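Local coordinates for Ice-binding protein (Leucosporidium, PDB 3UYU) that binds to the surface of ice crystals and inhibits their growth, giving the yeast freeze tolerance with low thermal hysteresis activity, at residues G108-Q113 / V126-D131; L150-G155 / K181-E186. The protein carries 2 engineered substitutions. One frame throughout, in Å; residues are numbered along the deposited sequence.

Contact 1: G108-Q113 / V126-D131; sequences GELRDQ and VSVPTD
A chi1 of 68° places Thr130 OG1 between its own backbone N and carbonyl carbon, where it accepts a nearly straight bond (166°) from Asp112 N at 2.8 Å. The same hydroxyl donates to Asp131 O, so one oxygen ties Asp112 N to the backbone of the other segment. Arg111 sets CG anti to its N (chi1 -180°) and bends at chi3, which carries the guanidinium over the Pro129 ring: Pro129 CG lies 3.6 Å above the guanidinium plane, offset toward its rim. Within 108-113, Arg111 NE makes a salt bridge (3.1 Å) to Glu109 OE2, approaching from above the carboxylate plane, while Glu109 CG rests against Pro129 CG at 3.7 Å. Both partners of the ion pair thus touch the proline ring. Beside this polar end, Ser127 N bonds to Gly108 O (2.9 Å) and Leu110 N to Ser127 O (2.8 Å), a single bridge between Glu109 and Ser127. On the buried side, Leu110 CD1 meets Val126 CG1 at 3.8 Å. Water 1 links Gln113 N with Asp131 O. Strand 126-128, which holds the inferred ice-binding Ser127, is outermost in its parallel sheet within the chain; segment 108-113 continues that sheet edge by one backbone bridge, at the end of the right-handed beta-helix.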
ATOM      1  N   GLY A 108      -6.506 -25.931 -22.993  1.00 20.99           N
ATOM      2  CA  GLY A 108      -6.943 -25.862 -21.580  1.00 21.27           C
ATOM      3  C   GLY A 108      -6.403 -26.963 -20.668  1.00 18.83           C
ATOM      4  O   GLY A 108      -6.541 -26.850 -19.449  1.00 20.51           O
ATOM      5  N   GLU A 109      -5.828 -28.041 -21.203  1.00 18.36           N
ATOM      6  CA  GLU A 109      -5.335 -29.153 -20.364  1.00 19.27           C
ATOM      7  C   GLU A 109      -3.819 -29.089 -20.370  1.00 19.93           C
ATOM      8  O   GLU A 109      -3.224 -28.879 -21.450  1.00 21.11           O
ATOM      9  CB  GLU A 109      -5.747 -30.528 -20.943  1.00 19.70           C
ATOM     10  CG  GLU A 109      -5.216 -31.665 -20.097  1.00 23.41           C
ATOM     11  CD  GLU A 109      -5.703 -33.064 -20.515  1.00 29.29           C
ATOM     12  OE1 GLU A 109      -6.664 -33.575 -19.921  1.00 30.73           O
ATOM     13  OE2 GLU A 109      -5.084 -33.691 -21.399  1.00 35.63           O
ATOM     14  N   LEU A 110      -3.204 -29.172 -19.182  1.00 18.23           N
ATOM     15  CA  LEU A 110      -1.740 -29.126 -19.132  1.00 17.58           C
ATOM     16  C   LEU A 110      -1.281 -30.480 -18.680  1.00 16.54           C
ATOM     17  O   LEU A 110      -1.260 -30.775 -17.474  1.00 16.49           O
ATOM     18  CB  LEU A 110      -1.200 -28.024 -18.219  1.00 16.73           C
ATOM     19  CG  LEU A 110      -1.519 -26.590 -18.637  1.00 19.25           C
ATOM     20  CD1 LEU A 110      -1.140 -25.623 -17.481  1.00 17.16           C
ATOM     21  CD2 LEU A 110      -0.892 -26.221 -20.026  1.00 24.30           C
ATOM     22  N   ARG A 111      -0.951 -31.337 -19.654  1.00 18.07           N
ATOM     23  CA  ARG A 111      -0.619 -32.710 -19.407  1.00 17.42           C
ATOM     24  C   ARG A 111       0.847 -32.997 -19.754  1.00 17.40           C
ATOM     25  O   ARG A 111       1.284 -32.735 -20.868  1.00 16.96           O
ATOM     26  CB  ARG A 111      -1.521 -33.631 -20.265  1.00 19.32           C
ATOM     27  CG  ARG A 111      -1.173 -35.111 -20.003  1.00 17.88           C
ATOM     28  CD  ARG A 111      -2.102 -36.086 -20.782  1.00 19.14           C
ATOM     29  NE  ARG A 111      -3.488 -36.047 -20.252  1.00 21.23           N
ATOM     30  CZ  ARG A 111      -3.913 -36.719 -19.194  1.00 19.34           C
ATOM     31  NH1 ARG A 111      -3.106 -37.483 -18.459  1.00 22.14           N
ATOM     32  NH2 ARG A 111      -5.174 -36.592 -18.825  1.00 23.09           N
ATOM     33  N   ASP A 112       1.596 -33.484 -18.760  1.00 16.82           N
ATOM     34  CA  ASP A 112       3.029 -33.762 -18.926  1.00 17.50           C
ATOM     35  C   ASP A 112       3.807 -32.562 -19.507  1.00 17.25           C
ATOM     36  O   ASP A 112       4.681 -32.674 -20.412  1.00 15.52           O
ATOM     37  CB  ASP A 112       3.227 -35.077 -19.738  1.00 16.92           C
ATOM     38  CG  ASP A 112       2.567 -36.254 -19.067  1.00 20.43           C
ATOM     39  OD1 ASP A 112       2.651 -36.395 -17.818  1.00 22.99           O
ATOM     40  OD2 ASP A 112       1.946 -37.095 -19.773  1.00 22.20           O
ATOM     41  N   GLN A 113       3.474 -31.362 -19.005  1.00 16.24           N
ATOM     42  CA  GLN A 113       4.087 -30.134 -19.515  1.00 14.49           C
ATOM     43  C   GLN A 113       5.300 -29.636 -18.762  1.00 14.60           C
ATOM     44  O   GLN A 113       5.450 -29.873 -17.528  1.00 14.26           O
ATOM     45  CB  GLN A 113       3.075 -28.964 -19.513  1.00 16.48           C
ATOM     46  CG  GLN A 113       1.971 -29.101 -20.570  1.00 16.06           C
ATOM     47  CD  GLN A 113       2.407 -28.711 -21.977  1.00 20.91           C
ATOM     48  OE1 GLN A 113       3.489 -28.161 -22.228  1.00 22.15           O
ATOM     49  NE2 GLN A 113       1.517 -29.006 -22.923  1.00 26.07           N
ATOM     50  N   VAL A 126      -8.657 -24.078 -17.075  1.00 16.08           N
ATOM     51  CA  VAL A 126      -7.399 -24.847 -17.207  1.00 17.16           C
ATOM     52  C   VAL A 126      -7.422 -26.023 -16.200  1.00 16.68           C
ATOM     53  O   VAL A 126      -7.764 -25.869 -15.024  1.00 16.41           O
ATOM     54  CB  VAL A 126      -6.149 -23.894 -17.075  1.00 15.50           C
ATOM     55  CG1 VAL A 126      -4.803 -24.710 -16.982  1.00 14.63           C
ATOM     56  CG2 VAL A 126      -6.060 -22.915 -18.202  1.00 20.99           C
ATOM     57  N   SER A 127      -7.011 -27.219 -16.657  1.00 17.59           N
ATOM     58  CA  SER A 127      -6.889 -28.380 -15.766  1.00 16.43           C
ATOM     59  C   SER A 127      -5.456 -28.912 -15.868  1.00 16.33           C
ATOM     60  O   SER A 127      -4.819 -28.752 -16.896  1.00 17.81           O
ATOM     61  CB  SER A 127      -7.883 -29.516 -16.106  1.00 18.03           C
ATOM     62  OG  SER A 127      -7.599 -30.052 -17.384  1.00 24.12           O
ATOM     63  N   VAL A 128      -4.996 -29.503 -14.772  1.00 15.32           N
ATOM     64  CA  VAL A 128      -3.617 -29.972 -14.661  1.00 15.16           C
ATOM     65  C   VAL A 128      -3.753 -31.434 -14.156  1.00 15.50           C
ATOM     66  O   VAL A 128      -3.813 -31.699 -12.966  1.00 16.41           O
ATOM     67  CB  VAL A 128      -2.769 -29.056 -13.731  1.00 13.73           C
ATOM     68  CG1 VAL A 128      -1.335 -29.449 -13.814  1.00 12.77           C
ATOM     69  CG2 VAL A 128      -2.971 -27.527 -14.063  1.00 14.31           C
ATOM     70  N   PRO A 129      -3.873 -32.400 -15.103  1.00 16.40           N
ATOM     71  CA  PRO A 129      -4.099 -33.799 -14.721  1.00 17.44           C
ATOM     72  C   PRO A 129      -2.851 -34.568 -14.240  1.00 16.27           C
ATOM     73  O   PRO A 129      -2.966 -35.676 -13.718  1.00 17.17           O
ATOM     74  CB  PRO A 129      -4.640 -34.421 -16.006  1.00 16.52           C
ATOM     75  CG  PRO A 129      -4.003 -33.587 -17.118  1.00 15.83           C
ATOM     76  CD  PRO A 129      -3.940 -32.164 -16.566  1.00 15.85           C
ATOM     77  N   THR A 130      -1.663 -33.980 -14.437  1.00 15.70           N
ATOM     78  CA  THR A 130      -0.376 -34.616 -14.117  1.00 18.23           C
ATOM     79  C   THR A 130       0.539 -33.599 -13.432  1.00 18.06           C
ATOM     80  O   THR A 130       0.201 -32.408 -13.253  1.00 19.51           O
ATOM     81  CB  THR A 130       0.376 -35.105 -15.360  1.00 17.51           C
ATOM     82  OG1 THR A 130       0.794 -33.967 -16.125  1.00 19.15           O
ATOM     83  CG2 THR A 130      -0.536 -36.018 -16.234  1.00 20.88           C
ATOM     84  N   ASP A 131       1.723 -34.048 -13.031  1.00 18.00           N
ATOM     85  CA  ASP A 131       2.725 -33.091 -12.582  1.00 16.15           C
ATOM     86  C   ASP A 131       3.033 -32.033 -13.624  1.00 16.87           C
ATOM     87  O   ASP A 131       2.875 -32.269 -14.827  1.00 18.95           O
ATOM     88  CB  ASP A 131       4.057 -33.849 -12.250  1.00 19.29           C
ATOM     89  CG  ASP A 131       3.915 -34.790 -11.060  1.00 19.40           C
ATOM     90  OD1 ASP A 131       2.911 -34.811 -10.311  1.00 19.35           O
ATOM     91  OD2 ASP A 131       4.836 -35.630 -10.874  1.00 28.05           O
TER
HETATM   92  O   HOH W   1       1.589 -30.809 -16.848  1.00 16.22           O
HETATM   93  O   HOH W   2       4.182 -35.334 -15.695  1.00 23.46           O

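Contact 2: L150-G155 / K181-E186. Engineered in segment 150-155: Met152 (natural residue Leu).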
ATOM      1  N   LEU A 150      -9.466 -22.958 -12.480  1.00 13.53           N
ATOM      2  CA  LEU A 150      -8.213 -23.701 -12.501  1.00 15.22           C
ATOM      3  C   LEU A 150      -8.364 -24.925 -11.582  1.00 16.03           C
ATOM      4  O   LEU A 150      -8.776 -24.816 -10.435  1.00 17.39           O
ATOM      5  CB  LEU A 150      -7.105 -22.799 -11.979  1.00 14.45           C
ATOM      6  CG  LEU A 150      -5.632 -23.144 -12.261  1.00 17.60           C
ATOM      7  CD1 LEU A 150      -4.598 -22.687 -11.155  1.00 15.17           C
ATOM      8  CD2 LEU A 150      -5.155 -24.171 -13.185  1.00 15.96           C
ATOM      9  N   SER A 151      -8.012 -26.120 -12.063  1.00 16.96           N
ATOM     10  CA  SER A 151      -8.147 -27.327 -11.220  1.00 17.75           C
ATOM     11  C   SER A 151      -6.921 -28.158 -11.387  1.00 16.93           C
ATOM     12  O   SER A 151      -6.434 -28.301 -12.520  1.00 17.43           O
ATOM     13  CB  SER A 151      -9.264 -28.294 -11.694  1.00 18.62           C
ATOM     14  OG  SER A 151     -10.427 -27.652 -12.151  1.00 30.33           O
HETATM   15  N   MSE A 152      -6.458 -28.704 -10.271  1.00 15.93           N
HETATM   16  CA  MSE A 152      -5.276 -29.629 -10.234  1.00 18.41           C
HETATM   17  C   MSE A 152      -5.792 -30.954  -9.740  1.00 17.13           C
HETATM   18  O   MSE A 152      -6.451 -31.012  -8.681  1.00 15.93           O
HETATM   19  CB  MSE A 152      -4.195 -29.171  -9.236  1.00 20.66           C
HETATM   20  CG  MSE A 152      -3.287 -28.105  -9.697  1.00 24.02           C
HETATM   21 SE   MSE A 152      -2.039 -27.799  -8.190  1.00 44.12          SE
HETATM   22  CE  MSE A 152      -0.772 -29.293  -8.445  1.00 39.59           C
ATOM     23  N   ALA A 153      -5.468 -32.005 -10.503  1.00 16.88           N
ATOM     24  CA  ALA A 153      -5.945 -33.346 -10.107  1.00 17.41           C
ATOM     25  C   ALA A 153      -5.280 -33.811  -8.788  1.00 17.18           C
ATOM     26  O   ALA A 153      -4.224 -33.301  -8.366  1.00 18.45           O
ATOM     27  CB  ALA A 153      -5.686 -34.375 -11.193  1.00 17.43           C
ATOM     28  N   ASP A 154      -5.976 -34.705  -8.072  1.00 17.28           N
ATOM     29  CA  ASP A 154      -5.458 -35.250  -6.829  1.00 18.48           C
ATOM     30  C   ASP A 154      -4.040 -35.728  -7.040  1.00 17.05           C
ATOM     31  O   ASP A 154      -3.782 -36.429  -7.977  1.00 19.66           O
ATOM     32  CB  ASP A 154      -6.286 -36.469  -6.326  1.00 20.03           C
ATOM     33  CG  ASP A 154      -7.677 -36.098  -5.903  1.00 23.32           C
ATOM     34  OD1 ASP A 154      -7.993 -34.890  -5.873  1.00 20.49           O
ATOM     35  OD2 ASP A 154      -8.476 -37.014  -5.575  1.00 25.31           O
ATOM     36  N   GLY A 155      -3.177 -35.391  -6.116  1.00 16.44           N
ATOM     37  CA  GLY A 155      -1.812 -35.850  -6.106  1.00 17.46           C
ATOM     38  C   GLY A 155      -0.799 -35.269  -7.088  1.00 16.67           C
ATOM     39  O   GLY A 155       0.362 -35.709  -7.065  1.00 18.50           O
ATOM     40  N   LYS A 181      -6.915 -33.135  -3.694  1.00 15.57           N
ATOM     41  CA  LYS A 181      -6.364 -33.798  -2.516  1.00 15.66           C
ATOM     42  C   LYS A 181      -4.875 -34.248  -2.656  1.00 15.01           C
ATOM     43  O   LYS A 181      -4.483 -34.915  -3.652  1.00 15.83           O
ATOM     44  CB  LYS A 181      -7.216 -35.050  -2.182  1.00 16.04           C
ATOM     45  CG  LYS A 181      -8.685 -34.700  -1.974  1.00 17.57           C
ATOM     46  CD  LYS A 181      -9.582 -35.969  -2.120  1.00 26.39           C
ATOM     47  CE  LYS A 181      -9.545 -36.843  -0.918  1.00 33.37           C
ATOM     48  NZ  LYS A 181     -10.856 -36.781  -0.128  1.00 34.56           N
ATOM     49  N   GLY A 182      -4.049 -33.833  -1.729  1.00 14.26           N
ATOM     50  CA  GLY A 182      -2.593 -34.134  -1.699  1.00 14.02           C
ATOM     51  C   GLY A 182      -1.777 -33.574  -2.851  1.00 14.71           C
ATOM     52  O   GLY A 182      -0.618 -33.974  -3.031  1.00 17.02           O
ATOM     53  N   ALA A 183      -2.347 -32.664  -3.620  1.00 13.41           N
ATOM     54  CA  ALA A 183      -1.606 -31.997  -4.700  1.00 12.49           C
ATOM     55  C   ALA A 183      -0.696 -30.924  -4.098  1.00 12.64           C
ATOM     56  O   ALA A 183      -0.856 -30.509  -2.962  1.00 13.91           O
ATOM     57  CB  ALA A 183      -2.542 -31.352  -5.721  1.00 12.82           C
ATOM     58  N   HIS A 184       0.347 -30.590  -4.860  1.00  9.56           N
ATOM     59  CA  HIS A 184       1.317 -29.555  -4.409  1.00 11.29           C
ATOM     60  C   HIS A 184       1.449 -28.455  -5.459  1.00 10.97           C
ATOM     61  O   HIS A 184       1.852 -28.700  -6.607  1.00 12.45           O
ATOM     62  CB  HIS A 184       2.709 -30.152  -4.159  1.00 11.57           C
ATOM     63  CG  HIS A 184       3.697 -29.101  -3.802  1.00 11.48           C
ATOM     64  ND1 HIS A 184       3.694 -28.480  -2.568  1.00 12.16           N
ATOM     65  CD2 HIS A 184       4.621 -28.490  -4.554  1.00 10.30           C
ATOM     66  CE1 HIS A 184       4.604 -27.522  -2.576  1.00 12.02           C
ATOM     67  NE2 HIS A 184       5.173 -27.496  -3.776  1.00 11.76           N
ATOM     68  N   PHE A 185       1.107 -27.224  -5.041  1.00 11.60           N
ATOM     69  CA  PHE A 185       1.172 -26.026  -5.850  1.00 11.03           C
ATOM     70  C   PHE A 185       2.383 -25.166  -5.476  1.00 10.72           C
ATOM     71  O   PHE A 185       2.823 -25.143  -4.319  1.00 10.66           O
ATOM     72  CB  PHE A 185      -0.147 -25.273  -5.569  1.00 11.59           C
ATOM     73  CG  PHE A 185      -0.461 -24.155  -6.572  1.00 10.72           C
ATOM     74  CD1 PHE A 185       0.048 -22.850  -6.376  1.00 13.80           C
ATOM     75  CD2 PHE A 185      -1.299 -24.403  -7.650  1.00 16.90           C
ATOM     76  CE1 PHE A 185      -0.252 -21.782  -7.298  1.00 15.91           C
ATOM     77  CE2 PHE A 185      -1.599 -23.361  -8.563  1.00 13.98           C
ATOM     78  CZ  PHE A 185      -1.077 -22.079  -8.384  1.00 16.01           C
ATOM     79  N   GLU A 186       2.912 -24.477  -6.496  1.00  9.73           N
ATOM     80  CA  GLU A 186       3.981 -23.452  -6.313  1.00 10.23           C
ATOM     81  C   GLU A 186       3.512 -22.144  -7.002  1.00  9.57           C
ATOM     82  O   GLU A 186       3.199 -22.161  -8.181  1.00 10.08           O
ATOM     83  CB  GLU A 186       5.289 -23.867  -7.022  1.00 10.39           C
ATOM     84  CG  GLU A 186       5.972 -25.050  -6.393  1.00 11.11           C
ATOM     85  CD  GLU A 186       6.858 -24.697  -5.186  1.00 11.23           C
ATOM     86  OE1 GLU A 186       7.488 -23.639  -5.195  1.00 11.30           O
ATOM     87  OE2 GLU A 186       6.933 -25.523  -4.232  1.00 10.80           O
TER
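Met152, an engineered selenomethionine, meets Phe185 at the ring's edge: its SE lies 3.5 Å from Phe185 CD2 and 4.9 Å from the ring centroid, 84° off the normal, so the selenium sits close to the ring plane in a Met-aromatic contact. Leu150 CD1 reaches the same rim at Phe185 CE2 (4.0 Å). The bend at chi3 (80°) turns the Met152 methyl back toward the other backbone, where CE packs on Ala183 CB (3.8 Å) and approaches His184 O.

Toward the surface the contact becomes polar. Gly155 N donates to Lys181 O at 2.8 Å, and Asp154 OD1 receives a weak, bent bond from Lys181 N. The Asp154 and Lys181 side chains run alongside each other, pointing the same way, but Asp154 OD2 and Lys181 NZ remain 5.9 Å apart, so any attraction between the charges is probably long-range. The backbone takes a positive phi at Gly155 and at Gly182, easily adopted without a side chain.

In the next shell, the Phe185 ring also meets Phe158 and Phe171, and Met152 touches Phe158 as well. His184 NE2 donates in its ring plane to the anti lone pair of Glu186 OE2 (2.7 Å, 165°), an oxygen also bonded by Asn204 ND2, while His184 ND1 bonds to Ser202 OG; the imidazole is therefore held at both nitrogens. Apolar side chains span the interior between strands 150-152 and 184-186, and turns 153-155 and 181-183 lie against each other at the corner, as in successive coils of the right-handed beta-helix of this ice-binding family.

Strands 126-128 and 150-152 are parallel neighbours in one sheet, so the two contacts join directly: Val128 N lies 2.9 Å from Ser151 O and Val126 O 3.0 Å from Ser151 N, both probable hydrogen bonds. Their centres are about 11 Å apart. Both are partly buried, but contact 1 lies farther out, its centre about 19 Å from that of the chain against about 13 Å for contact 2. Their chemistry differs too: contact 1 has backbone, hydroxyl and water links, with an ion pair inside 108-113 packed on Pro129 and a small apolar patch at Leu110, whereas contact 2 spans the beta-helix interior with apolar and selenium-aromatic packing and keeps its few hydrogen bonds at the exposed turn.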